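Local coordinates for protein K7 (Vaccinia virus WR, PDB 3JRV) that binds the human RNA helicase DDX3 and blocks its part in interferon-beta induction, and also inhibits NF-kappa-B activation, as a Bcl-2-like vaccinia virulence factor, at residues I34-H39 against R52-L57; N38-I41 against D46-S49; E75-M80 against T109-Y114; E96-T101 against D134-I139. One frame throughout, in Å; residues are numbered along the deposited sequence. Where two conformers were deposited one is given.

Interaction 1 of 4, residues I34-H39 against R52-L57; sequences ITWRNH and RLYKEL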
loop_
_atom_site.group_PDB
_atom_site.type_symbol
_atom_site.label_atom_id
_atom_site.label_comp_id
_atom_site.label_asym_id
_atom_site.label_seq_id
_atom_site.Cartn_x
_atom_site.Cartn_y
_atom_site.Cartn_z
ATOM N N ILE A 34 -0.514 2.382 -2.730
ATOM C CA ILE A 34 -1.578 2.499 -1.728
ATOM C C ILE A 34 -2.627 3.532 -2.193
ATOM O O ILE A 34 -3.858 3.311 -2.059
ATOM C CB ILE A 34 -0.978 2.882 -0.343
ATOM C CG1 ILE A 34 -0.106 1.710 0.181
ATOM C CG2 ILE A 34 -2.112 3.310 0.626
ATOM C CD1 ILE A 34 -0.844 0.362 0.287
ATOM N N THR A 35 -2.167 4.615 -2.809
ATOM C CA THR A 35 -3.143 5.555 -3.410
ATOM C C THR A 35 -3.953 4.913 -4.548
ATOM O O THR A 35 -5.181 5.022 -4.628
ATOM C CB THR A 35 -2.425 6.775 -3.952
ATOM O OG1 THR A 35 -1.850 7.487 -2.854
ATOM C CG2 THR A 35 -3.407 7.655 -4.767
ATOM N N TRP A 36 -3.282 4.151 -5.405
ATOM C CA TRP A 36 -3.945 3.519 -6.527
ATOM C C TRP A 36 -5.090 2.586 -6.066
ATOM O O TRP A 36 -6.131 2.517 -6.722
ATOM C CB TRP A 36 -2.892 2.759 -7.358
ATOM C CG TRP A 36 -3.478 2.081 -8.577
ATOM C CD1 TRP A 36 -3.697 2.657 -9.828
ATOM C CD2 TRP A 36 -3.803 0.694 -8.721
ATOM N NE1 TRP A 36 -4.178 1.712 -10.708
ATOM C CE2 TRP A 36 -4.242 0.497 -10.062
ATOM C CE3 TRP A 36 -3.728 -0.420 -7.854
ATOM C CZ2 TRP A 36 -4.622 -0.768 -10.549
ATOM C CZ3 TRP A 36 -4.120 -1.683 -8.335
ATOM C CH2 TRP A 36 -4.555 -1.846 -9.676
ATOM N N ARG A 37 -4.909 1.834 -4.970
ATOM C CA ARG A 37 -5.978 0.906 -4.536
ATOM C C ARG A 37 -7.255 1.695 -4.149
ATOM O O ARG A 37 -8.337 1.131 -4.174
ATOM C CB ARG A 37 -5.505 0.064 -3.324
ATOM C CG ARG A 37 -4.388 -0.954 -3.770
ATOM C CD ARG A 37 -4.930 -2.021 -4.754
ATOM N NE ARG A 37 -6.033 -2.805 -4.175
ATOM C CZ ARG A 37 -5.897 -3.905 -3.421
ATOM N NH1 ARG A 37 -4.692 -4.354 -3.059
ATOM N NH2 ARG A 37 -6.984 -4.516 -2.931
ATOM N N ASN A 38 -7.113 2.961 -3.766
ATOM C CA ASN A 38 -8.298 3.856 -3.548
ATOM C C ASN A 38 -8.802 4.411 -4.880
ATOM O O ASN A 38 -9.997 4.335 -5.211
ATOM C CB ASN A 38 -7.885 5.010 -2.625
ATOM C CG ASN A 38 -9.015 5.987 -2.392
ATOM O OD1 ASN A 38 -9.103 7.020 -3.078
ATOM N ND2 ASN A 38 -9.869 5.686 -1.439
ATOM N N HIS A 39 -7.875 4.992 -5.627
ATOM C CA HIS A 39 -8.193 5.697 -6.876
ATOM C C HIS A 39 -8.902 4.819 -7.889
ATOM O O HIS A 39 -9.829 5.278 -8.578
ATOM C CB HIS A 39 -6.879 6.236 -7.454
ATOM C CG HIS A 39 -7.055 7.170 -8.611
ATOM N ND1 HIS A 39 -7.171 6.721 -9.907
ATOM C CD2 HIS A 39 -6.988 8.525 -8.674
ATOM C CE1 HIS A 39 -7.230 7.766 -10.720
ATOM N NE2 HIS A 39 -7.063 8.867 -10.002
ATOM N N ARG A 52 3.064 -6.583 -13.645
ATOM C CA ARG A 52 3.441 -7.642 -12.697
ATOM C C ARG A 52 3.862 -7.091 -11.345
ATOM O O ARG A 52 3.711 -7.785 -10.345
ATOM C CB ARG A 52 4.518 -8.596 -13.281
ATOM C CG ARG A 52 4.018 -9.412 -14.492
ATOM C CD ARG A 52 5.083 -10.390 -15.037
ATOM N NE ARG A 52 5.233 -11.497 -14.089
ATOM C CZ ARG A 52 6.384 -12.075 -13.731
ATOM N NH1 ARG A 52 7.538 -11.678 -14.244
ATOM N NH2 ARG A 52 6.386 -13.061 -12.840
ATOM N N LEU A 53 4.433 -5.875 -11.306
ATOM C CA LEU A 53 4.889 -5.285 -10.045
ATOM C C LEU A 53 3.695 -5.000 -9.116
ATOM O O LEU A 53 3.649 -5.453 -7.962
ATOM C CB LEU A 53 5.701 -4.023 -10.322
ATOM C CG LEU A 53 6.196 -3.216 -9.119
ATOM C CD1 LEU A 53 7.049 -4.106 -8.199
ATOM C CD2 LEU A 53 6.937 -1.974 -9.622
ATOM N N TYR A 54 2.712 -4.267 -9.626
ATOM C CA TYR A 54 1.467 -4.049 -8.855
ATOM C C TYR A 54 0.791 -5.357 -8.498
ATOM O O TYR A 54 0.318 -5.506 -7.374
ATOM C CB TYR A 54 0.494 -3.169 -9.645
ATOM C CG TYR A 54 0.621 -1.698 -9.364
ATOM C CD1 TYR A 54 1.843 -1.091 -9.111
ATOM C CD2 TYR A 54 -0.502 -0.869 -9.507
ATOM C CE1 TYR A 54 1.962 0.309 -8.968
ATOM C CE2 TYR A 54 -0.406 0.494 -9.305
ATOM C CZ TYR A 54 0.800 1.085 -9.009
ATOM O OH TYR A 54 0.810 2.452 -8.916
ATOM N N LYS A 55 0.728 -6.310 -9.422
ATOM C CA LYS A 55 0.104 -7.626 -9.114
ATOM C C LYS A 55 0.834 -8.284 -7.933
ATOM O O LYS A 55 0.190 -8.873 -7.064
ATOM C CB LYS A 55 0.077 -8.524 -10.361
ATOM C CG LYS A 55 -1.033 -8.071 -11.327
ATOM C CD LYS A 55 -1.065 -8.921 -12.572
ATOM C CE LYS A 55 -2.111 -8.395 -13.536
ATOM N NZ LYS A 55 -1.732 -8.843 -14.894
ATOM N N GLU A 56 2.177 -8.196 -7.897
ATOM C CA GLU A 56 2.898 -8.761 -6.754
ATOM C C GLU A 56 2.511 -8.082 -5.452
ATOM O O GLU A 56 2.315 -8.762 -4.429
ATOM C CB GLU A 56 4.418 -8.637 -6.919
ATOM C CG GLU A 56 5.120 -9.778 -7.614
ATOM C CD GLU A 56 4.654 -11.194 -7.269
ATOM O OE1 GLU A 56 4.701 -11.724 -6.115
ATOM O OE2 GLU A 56 4.389 -11.861 -8.262
ATOM N N LEU A 57 2.402 -6.748 -5.472
ATOM C CA LEU A 57 1.983 -6.009 -4.261
ATOM C C LEU A 57 0.570 -6.412 -3.865
ATOM O O LEU A 57 0.290 -6.521 -2.649
ATOM C CB LEU A 57 2.075 -4.476 -4.451
ATOM C CG LEU A 57 3.522 -4.018 -4.773
ATOM C CD1 LEU A 57 3.469 -2.487 -5.027
ATOM C CD2 LEU A 57 4.404 -4.314 -3.590
#
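One face of the Trp36 indole receives the edge of the Tyr54 ring, a T-shaped (edge-to-face) aromatic pair in which tryptophan supplies the face and tyrosine the rim. The six-membered ring of Trp36 and the ring of Tyr54 have centroids 4.9 Å apart, with their planes at 65°, so the tyrosine leans over its partner without standing quite upright. Tyr54 CE2, its leading corner, sits 3.4 Å above the Trp36 plane, off-centre toward the rim. That atom is 3.5 Å from both CG and CD2 of Trp36, over the CG-CD2 bond of the pyrrole part. The adjoining Tyr54 CD2 trails over the benzo part, 3.7 Å from Trp36 CE3. Two neighbouring ring C-H groups are thereby turned to the pi cloud, the electrostatically favourable sense for such a pair. Trp36 reaches across because its CG lies anti to the backbone N (chi1 -179°), which sends the indole out from the helix toward Tyr54, the span between Trp36 CA and Tyr54 CA being 9.6 Å. The phenol oxygen is tied to Glu32, one turn earlier on the tryptophan's helix, and this hydrogen bond should restrain the tyrosine over the indole. The contact is buried and joins two helices of the Bcl-2-like bundle, 26-42 and 52-58. Val15 of the N-terminal loop packs on Trp36, Leu29 lies against Tyr54 and Leu57, and Leu148 of helix 134-148 touches Leu53; the next residue after the tryptophan, Arg37, forms salt bridges with Asp61 and with Glu110 of helix 95-114.

Interaction 2 of 4, residues N38-I41 against D46-S49; sequences NHVI and DITS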
loop_
_atom_site.group_PDB
_atom_site.type_symbol
_atom_site.label_atom_id
_atom_site.label_comp_id
_atom_site.label_asym_id
_atom_site.label_seq_id
_atom_site.Cartn_x
_atom_site.Cartn_y
_atom_site.Cartn_z
ATOM N N ASN A 38 -7.113 2.961 -3.766
ATOM C CA ASN A 38 -8.298 3.856 -3.548
ATOM C C ASN A 38 -8.802 4.411 -4.880
ATOM O O ASN A 38 -9.997 4.335 -5.211
ATOM C CB ASN A 38 -7.885 5.010 -2.625
ATOM C CG ASN A 38 -9.015 5.987 -2.392
ATOM O OD1 ASN A 38 -9.103 7.020 -3.078
ATOM N ND2 ASN A 38 -9.869 5.686 -1.439
ATOM N N HIS A 39 -7.875 4.992 -5.627
ATOM C CA HIS A 39 -8.193 5.697 -6.876
ATOM C C HIS A 39 -8.902 4.819 -7.889
ATOM O O HIS A 39 -9.829 5.278 -8.578
ATOM C CB HIS A 39 -6.879 6.236 -7.454
ATOM C CG HIS A 39 -7.055 7.170 -8.611
ATOM N ND1 HIS A 39 -7.171 6.721 -9.907
ATOM C CD2 HIS A 39 -6.988 8.525 -8.674
ATOM C CE1 HIS A 39 -7.230 7.766 -10.720
ATOM N NE2 HIS A 39 -7.063 8.867 -10.002
ATOM N N VAL A 40 -8.467 3.561 -8.015
ATOM C CA VAL A 40 -9.007 2.649 -9.015
ATOM C C VAL A 40 -10.482 2.369 -8.724
ATOM O O VAL A 40 -11.261 2.183 -9.655
ATOM C CB VAL A 40 -8.135 1.325 -9.069
ATOM C CG1 VAL A 40 -8.445 0.453 -7.851
ATOM C CG2 VAL A 40 -8.356 0.578 -10.387
ATOM N N ILE A 41 -10.874 2.437 -7.440
ATOM C CA ILE A 41 -12.303 2.249 -7.065
ATOM C C ILE A 41 -13.079 3.579 -7.227
ATOM O O ILE A 41 -14.160 3.611 -7.862
ATOM C CB ILE A 41 -12.442 1.776 -5.597
ATOM C CG1 ILE A 41 -11.714 0.449 -5.356
ATOM C CG2 ILE A 41 -13.928 1.636 -5.213
ATOM C CD1 ILE A 41 -12.099 -0.681 -6.292
ATOM N N ASP A 46 -9.819 0.334 -14.437
ATOM C CA ASP A 46 -9.803 -1.123 -14.533
ATOM C C ASP A 46 -8.690 -1.644 -13.607
ATOM O O ASP A 46 -7.487 -1.407 -13.846
ATOM C CB ASP A 46 -9.553 -1.488 -16.006
ATOM C CG ASP A 46 -9.727 -2.973 -16.299
ATOM O OD1 ASP A 46 -9.544 -3.784 -15.353
ATOM O OD2 ASP A 46 -10.014 -3.330 -17.484
ATOM N N ILE A 47 -9.082 -2.407 -12.596
ATOM C CA ILE A 47 -8.124 -2.933 -11.611
ATOM C C ILE A 47 -7.185 -3.981 -12.238
ATOM O O ILE A 47 -6.153 -4.339 -11.645
ATOM C CB ILE A 47 -8.870 -3.559 -10.437
ATOM C CG1 ILE A 47 -7.921 -3.749 -9.224
ATOM C CG2 ILE A 47 -9.675 -4.799 -10.887
ATOM C CD1 ILE A 47 -8.588 -3.695 -7.872
ATOM N N THR A 48 -7.557 -4.500 -13.402
ATOM C CA THR A 48 -6.712 -5.484 -14.098
ATOM C C THR A 48 -5.656 -4.835 -15.001
ATOM O O THR A 48 -4.751 -5.502 -15.491
ATOM C CB THR A 48 -7.531 -6.462 -14.996
ATOM O OG1 THR A 48 -7.996 -5.798 -16.180
ATOM C CG2 THR A 48 -8.682 -7.101 -14.258
ATOM N N SER A 49 -5.755 -3.532 -15.221
ATOM C CA SER A 49 -4.858 -2.854 -16.149
ATOM C C SER A 49 -3.643 -2.363 -15.371
ATOM O O SER A 49 -3.483 -1.157 -15.075
ATOM C CB SER A 49 -5.579 -1.702 -16.853
ATOM O OG SER A 49 -6.591 -2.190 -17.730
#
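Val40 presents both of its methyls to Ile47, one to the backbone and one to the side chain. Val40 CG2 is the closer: it lies 3.7 Å from Ile47 CA and also rests on the peptide that joins Asp46 to Ile47, with Val40 CG2 and Asp46 C 3.9 Å apart. CG1 of the valine meets the far end of the isoleucine, 4.2 Å from Ile47 CD1, where the two side chains cross at about a right angle. The division of labour follows from the valine rotamer (chi1 75°), which places CG2 anti to the backbone N and tucks CG1 between N and the carbonyl carbon. Ile47 occupies the second position of a type I beta turn running from Asp46 to Ser49, closed by Ser49 N donating to Asp46 O over 3.1 Å. Within it, Asp46 to Thr48 form an Asx turn: Thr48 N donates to Asp46 OD1 over 2.9 Å, with an angle of 152° at the hydrogen. Thr48 OG1 adds a second, shorter bond to Asp46 OD1, 2.7 Å long and directed from above the carboxylate plane. Both donors come to that oxygen from one face, so the carboxylate is gripped twice and its rotation restrained, which should help to fix Ile47, between the paired residues, beside the helix. Further out, the turn belongs to the loop linking helix 26-42 to helix 52-58, with Lys45 of this loop also touching Val40. On the flanking residues of the helix, His39 makes edge-to-face contacts with the rings of Tyr7 and Phe12, and Ile41 packs on Tyr114 of helix 95-114.

Interaction 3 of 4, residues E75-M80 against T109-Y114; sequences EIVEAM and TEHWGY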
loop_
_atom_site.group_PDB
_atom_site.type_symbol
_atom_site.label_atom_id
_atom_site.label_comp_id
_atom_site.label_asym_id
_atom_site.label_seq_id
_atom_site.Cartn_x
_atom_site.Cartn_y
_atom_site.Cartn_z
ATOM N N GLU A 75 -11.803 -5.413 11.750
ATOM C CA GLU A 75 -11.635 -4.598 12.964
ATOM C C GLU A 75 -10.645 -3.449 12.758
ATOM O O GLU A 75 -10.954 -2.300 13.067
ATOM C CB GLU A 75 -11.195 -5.482 14.139
ATOM C CG GLU A 75 -11.284 -4.851 15.512
ATOM C CD GLU A 75 -10.607 -5.706 16.567
ATOM O OE1 GLU A 75 -10.785 -6.946 16.522
ATOM O OE2 GLU A 75 -9.840 -5.152 17.396
ATOM N N ILE A 76 -9.449 -3.759 12.253
ATOM C CA ILE A 76 -8.412 -2.739 12.029
ATOM C C ILE A 76 -8.916 -1.647 11.067
ATOM O O ILE A 76 -8.657 -0.452 11.265
ATOM C CB ILE A 76 -7.118 -3.386 11.469
ATOM C CG1 ILE A 76 -6.469 -4.267 12.534
ATOM C CG2 ILE A 76 -6.109 -2.318 10.975
ATOM C CD1 ILE A 76 -5.369 -5.216 12.012
ATOM N N VAL A 77 -9.644 -2.059 10.030
ATOM C CA VAL A 77 -10.135 -1.109 9.030
ATOM C C VAL A 77 -11.178 -0.159 9.620
ATOM O O VAL A 77 -11.122 1.054 9.407
ATOM C CB VAL A 77 -10.693 -1.812 7.780
ATOM C CG1 VAL A 77 -11.401 -0.812 6.912
ATOM C CG2 VAL A 77 -9.561 -2.458 6.971
ATOM N N GLU A 78 -12.105 -0.727 10.389
ATOM C CA GLU A 78 -13.031 0.057 11.194
ATOM C C GLU A 78 -12.298 1.055 12.097
ATOM O O GLU A 78 -12.682 2.220 12.161
ATOM C CB GLU A 78 -13.944 -0.872 11.999
ATOM N N ALA A 79 -11.224 0.626 12.760
ATOM C CA ALA A 79 -10.503 1.496 13.697
ATOM C C ALA A 79 -9.805 2.668 13.005
ATOM O O ALA A 79 -9.801 3.807 13.497
ATOM C CB ALA A 79 -9.485 0.689 14.510
HETATM N N MSE A 80 -9.140 2.368 11.895
HETATM C CA MSE A 80 -8.454 3.395 11.129
HETATM C C MSE A 80 -9.437 4.389 10.471
HETATM O O MSE A 80 -9.086 5.548 10.224
HETATM C CB MSE A 80 -7.525 2.729 10.116
HETATM C CG MSE A 80 -6.730 3.695 9.287
HETATM SE SE MSE A 80 -5.437 4.719 10.322
HETATM C CE MSE A 80 -5.940 6.456 9.586
ATOM N N THR A 109 -7.346 1.689 2.199
ATOM C CA THR A 109 -7.649 2.699 1.177
ATOM C C THR A 109 -8.639 2.172 0.123
ATOM O O THR A 109 -9.456 2.945 -0.400
ATOM C CB THR A 109 -6.391 3.270 0.521
ATOM O OG1 THR A 109 -5.760 2.249 -0.265
ATOM C CG2 THR A 109 -5.456 3.795 1.614
ATOM N N GLU A 110 -8.627 0.877 -0.178
ATOM C CA GLU A 110 -9.652 0.263 -1.033
ATOM C C GLU A 110 -11.029 0.378 -0.360
ATOM O O GLU A 110 -12.021 0.756 -1.006
ATOM C CB GLU A 110 -9.343 -1.217 -1.229
ATOM C CG GLU A 110 -10.450 -1.935 -1.940
ATOM C CD GLU A 110 -10.100 -3.363 -2.222
ATOM O OE1 GLU A 110 -10.152 -4.172 -1.278
ATOM O OE2 GLU A 110 -9.784 -3.661 -3.393
ATOM N N HIS A 111 -11.069 0.093 0.944
ATOM C CA HIS A 111 -12.339 0.099 1.675
ATOM C C HIS A 111 -12.923 1.519 1.614
ATOM O O HIS A 111 -14.138 1.700 1.379
ATOM C CB HIS A 111 -12.121 -0.340 3.139
ATOM C CG HIS A 111 -13.368 -0.270 3.965
ATOM N ND1 HIS A 111 -14.387 -1.184 3.817
ATOM C CD2 HIS A 111 -13.802 0.637 4.872
ATOM C CE1 HIS A 111 -15.402 -0.845 4.594
ATOM N NE2 HIS A 111 -15.074 0.256 5.249
ATOM N N TRP A 112 -12.070 2.515 1.862
ATOM C CA TRP A 112 -12.480 3.917 1.774
ATOM C C TRP A 112 -13.090 4.146 0.381
ATOM O O TRP A 112 -14.183 4.712 0.247
ATOM C CB TRP A 112 -11.313 4.871 2.043
ATOM C CG TRP A 112 -10.956 4.946 3.455
ATOM C CD1 TRP A 112 -11.810 4.732 4.519
ATOM C CD2 TRP A 112 -9.708 5.375 4.028
ATOM N NE1 TRP A 112 -11.160 4.989 5.700
ATOM C CE2 TRP A 112 -9.863 5.346 5.435
ATOM C CE3 TRP A 112 -8.480 5.762 3.492
ATOM C CZ2 TRP A 112 -8.825 5.677 6.311
ATOM C CZ3 TRP A 112 -7.434 6.087 4.367
ATOM C CH2 TRP A 112 -7.631 6.055 5.761
ATOM N N GLY A 113 -12.441 3.660 -0.678
ATOM C CA GLY A 113 -13.001 3.893 -2.013
ATOM C C GLY A 113 -14.386 3.259 -2.181
ATOM O O GLY A 113 -15.276 3.839 -2.847
ATOM N N TYR A 114 -14.584 2.059 -1.623
ATOM C CA TYR A 114 -15.898 1.407 -1.690
ATOM C C TYR A 114 -16.946 2.278 -1.007
ATOM O O TYR A 114 -18.114 2.193 -1.381
ATOM C CB TYR A 114 -15.910 0.017 -1.028
ATOM C CG TYR A 114 -15.494 -1.122 -1.948
ATOM C CD1 TYR A 114 -14.208 -1.201 -2.487
ATOM C CD2 TYR A 114 -16.421 -2.093 -2.343
ATOM C CE1 TYR A 114 -13.833 -2.287 -3.277
ATOM C CE2 TYR A 114 -16.081 -3.121 -3.222
ATOM C CZ TYR A 114 -14.780 -3.212 -3.691
ATOM O OH TYR A 114 -14.424 -4.312 -4.469
#
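The backbone N of Met80 donates to Ile76 O over 2.9 Å, closing the last turn of helix 70-80, while the same residue turns its own carbonyl oxygen to the Trp112 indole. Met80 O lies at the edge of that ring and in its plane, 3.9 Å from Trp112 CZ2. The side chain of Met80, built as selenomethionine, adds a second touch at the same corner, with its CG 4.1 Å from Trp112 CZ2. CG is set there by an anti first torsion (chi1 -178°); the bend at the next torsion leaves the selenium farther from the indole than CG is. One turn back along the helix, Val77 meets His111, and here the approach is tighter. Val77 CG1 stands 3.5 Å from His111 CD2 and 3.6 Å from His111 CG, coming at the imidazole obliquely. Ile108 of helix 95-114 also packs on both Val77 and Met80, and the loop residue Ser124 touches Met80 and Trp112. Arg121 forms a cation-pi interaction with the indole. The arrangement joins helix 70-80 to the C-terminal turns of the long helix 95-114, in the Bcl-2-like bundle; on 109-114, Thr109 also packs on an aromatic side chain of the bound DDX3 peptide. Chemically the contact is dispersive, with a carbonyl beside a ring C-H as its one mildly polar element. Val77 CG1 meets the imidazole nearest at its carbons, so this part of the join rests on shape and dispersion rather than on a directed bond.

Interaction 4 of 4, residues E96-T101 against D134-I139; sequences ESLFAT and DDNINI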
loop_
_atom_site.group_PDB
_atom_site.type_symbol
_atom_site.label_atom_id
_atom_site.label_comp_id
_atom_site.label_asym_id
_atom_site.label_seq_id
_atom_site.Cartn_x
_atom_site.Cartn_y
_atom_site.Cartn_z
ATOM N N GLU A 96 7.199 -10.784 7.115
ATOM C CA GLU A 96 5.775 -11.112 7.090
ATOM C C GLU A 96 4.963 -9.929 7.626
ATOM O O GLU A 96 3.922 -9.569 7.037
ATOM C CB GLU A 96 5.416 -12.361 7.906
ATOM C CG GLU A 96 3.957 -12.819 7.663
ATOM C CD GLU A 96 3.571 -14.132 8.413
ATOM O OE1 GLU A 96 4.322 -14.530 9.342
ATOM O OE2 GLU A 96 2.506 -14.746 8.097
ATOM N N SER A 97 5.435 -9.334 8.717
ATOM C CA SER A 97 4.759 -8.180 9.314
ATOM C C SER A 97 4.754 -7.001 8.331
ATOM O O SER A 97 3.746 -6.289 8.194
ATOM C CB SER A 97 5.427 -7.775 10.640
ATOM O OG SER A 97 4.632 -6.793 11.253
ATOM N N LEU A 98 5.865 -6.809 7.618
ATOM C CA LEU A 98 5.959 -5.699 6.676
ATOM C C LEU A 98 4.909 -5.906 5.565
ATOM O O LEU A 98 4.184 -4.949 5.184
ATOM C CB LEU A 98 7.386 -5.640 6.101
ATOM C CG LEU A 98 7.587 -4.649 4.928
ATOM C CD1 LEU A 98 7.313 -3.212 5.437
ATOM C CD2 LEU A 98 9.041 -4.792 4.425
ATOM N N PHE A 99 4.904 -7.100 4.967
ATOM C CA PHE A 99 3.985 -7.372 3.842
ATOM C C PHE A 99 2.538 -7.316 4.301
ATOM O O PHE A 99 1.675 -6.808 3.575
ATOM C CB PHE A 99 4.275 -8.683 3.098
ATOM C CG PHE A 99 5.638 -8.760 2.455
ATOM C CD1 PHE A 99 6.482 -7.655 2.405
ATOM C CD2 PHE A 99 6.034 -9.950 1.846
ATOM C CE1 PHE A 99 7.778 -7.752 1.780
ATOM C CE2 PHE A 99 7.325 -10.072 1.223
ATOM C CZ PHE A 99 8.165 -8.960 1.168
ATOM N N ALA A 100 2.255 -7.834 5.500
ATOM C CA ALA A 100 0.892 -7.729 6.067
ATOM C C ALA A 100 0.500 -6.276 6.235
ATOM O O ALA A 100 -0.662 -5.915 6.009
ATOM C CB ALA A 100 0.837 -8.428 7.406
ATOM N N THR A 101 1.440 -5.429 6.638
ATOM C CA THR A 101 1.117 -4.023 6.935
ATOM C C THR A 101 0.824 -3.303 5.612
ATOM O O THR A 101 -0.118 -2.515 5.523
ATOM C CB THR A 101 2.274 -3.314 7.674
ATOM O OG1 THR A 101 2.494 -3.980 8.920
ATOM C CG2 THR A 101 1.988 -1.814 7.989
ATOM N N ASP A 134 15.514 1.399 6.204
ATOM C CA ASP A 134 16.414 0.809 5.193
ATOM C C ASP A 134 16.309 -0.722 5.154
ATOM O O ASP A 134 16.298 -1.327 4.082
ATOM C CB ASP A 134 17.860 1.266 5.438
ATOM C CG ASP A 134 18.132 2.674 4.929
ATOM O OD1 ASP A 134 17.453 3.097 3.973
ATOM O OD2 ASP A 134 19.023 3.365 5.492
ATOM N N ASP A 135 16.131 -1.363 6.307
ATOM C CA ASP A 135 16.021 -2.822 6.287
ATOM C C ASP A 135 14.748 -3.277 5.606
ATOM O O ASP A 135 14.751 -4.253 4.836
ATOM C CB ASP A 135 16.126 -3.420 7.701
ATOM C CG ASP A 135 16.314 -4.945 7.702
ATOM O OD1 ASP A 135 17.206 -5.503 7.002
ATOM O OD2 ASP A 135 15.554 -5.605 8.442
ATOM N N ASN A 136 13.657 -2.560 5.873
ATOM C CA ASN A 136 12.406 -2.952 5.255
ATOM C C ASN A 136 12.425 -2.712 3.744
ATOM O O ASN A 136 11.861 -3.470 2.977
ATOM C CB ASN A 136 11.212 -2.255 5.929
ATOM C CG ASN A 136 10.873 -2.914 7.260
ATOM O OD1 ASN A 136 11.233 -4.085 7.478
ATOM N ND2 ASN A 136 10.169 -2.210 8.132
ATOM N N ILE A 137 13.007 -1.590 3.336
ATOM C CA ILE A 137 13.228 -1.333 1.900
ATOM C C ILE A 137 13.993 -2.480 1.258
ATOM O O ILE A 137 13.595 -2.991 0.208
ATOM C CB ILE A 137 13.958 -0.002 1.665
ATOM C CG1 ILE A 137 13.020 1.136 2.048
ATOM C CG2 ILE A 137 14.454 0.089 0.194
ATOM C CD1 ILE A 137 13.712 2.493 2.018
ATOM N N ASN A 138 15.054 -2.931 1.934
ATOM C CA ASN A 138 15.831 -4.032 1.395
ATOM C C ASN A 138 15.059 -5.351 1.345
ATOM O O ASN A 138 15.138 -6.076 0.349
ATOM C CB ASN A 138 17.127 -4.174 2.174
ATOM C CG ASN A 138 18.117 -3.045 1.818
ATOM O OD1 ASN A 138 17.996 -2.401 0.752
ATOM N ND2 ASN A 138 19.054 -2.776 2.701
ATOM N N ILE A 139 14.295 -5.636 2.407
ATOM C CA ILE A 139 13.487 -6.847 2.439
ATOM C C ILE A 139 12.553 -6.821 1.206
ATOM O O ILE A 139 12.391 -7.814 0.504
ATOM C CB ILE A 139 12.661 -6.937 3.730
ATOM C CG1 ILE A 139 13.596 -7.310 4.894
ATOM C CG2 ILE A 139 11.528 -7.997 3.575
ATOM C CD1 ILE A 139 12.983 -7.082 6.241
#
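The helical segments 96-101 and 134-139 cross almost perpendicularly, at -82° with their axes 10.6 Å apart, and come nearest at Leu98 CA and Asn136 CA, separated by 7.2 Å. Leu98 carries most of the join. Its CD2 rests 3.4 Å from the backbone oxygen Asn136 O and 3.7 Å from Asn136 CB, while CD1 lies alongside the amide, 4.0 Å from Asn136 CG. The leucine and asparagine side chains thus slide past one another in opposite directions. With CG anti to the backbone N (chi1 171°), Leu98 reaches toward the crossing helix and sets both methyls against one side of Asn136 CB. One turn further along, Ile139 CG2 touches both Leu98 and Phe99, 4.1 Å from Leu98 CD2 and 4.2 Å from Phe99 CE1. Phe99 is itself stacked on Phe60 and meets Phe143, an aromatic cluster that the isoleucine methyl borders. Within the first helix, Ser97 O accepts twice, from Thr101 N and, over 2.7 Å, from Thr101 OG1, the two donors lying on opposite faces of the carbonyl plane; the threonine hydroxyl is thereby satisfied inside the bundle. The near-perpendicular crossing unites the N-terminal turns of helix 95-114 with the start of helix 134-148. Asn136 is buried, and its ND2 is hydrogen-bonded to the backbone oxygens of Leu131 and Val92 although the amide lies beside the leucine methyls. The amide can therefore tie down neighbouring loop and helix backbone while its flank and CB, together with the backbone oxygen, receive those methyls.

How the interactions relate
Interactions 1 and 4 are buried, whereas 2 and 3 are partly buried and lie farther from the chain's centre. Interactions 1 and 2 share helix 26-42 and touch where Trp36 CH2 comes 3.6 Å from Ile47 O; interactions 3 and 4 use the two ends of helix 95-114. Probable hydrogen bonds from Thr109 OG1 to Ile34 O and from Asn38 ND2 to Thr109 O link the helix of interaction 1 to that of interaction 3, near the bound DDX3 peptide. All four meet mainly through carbon: an aromatic pair in interaction 1, valine against isoleucine in 2, aliphatic groups against imidazole and indole in 3, and leucine and isoleucine against an amide and a phenyl ring in 4.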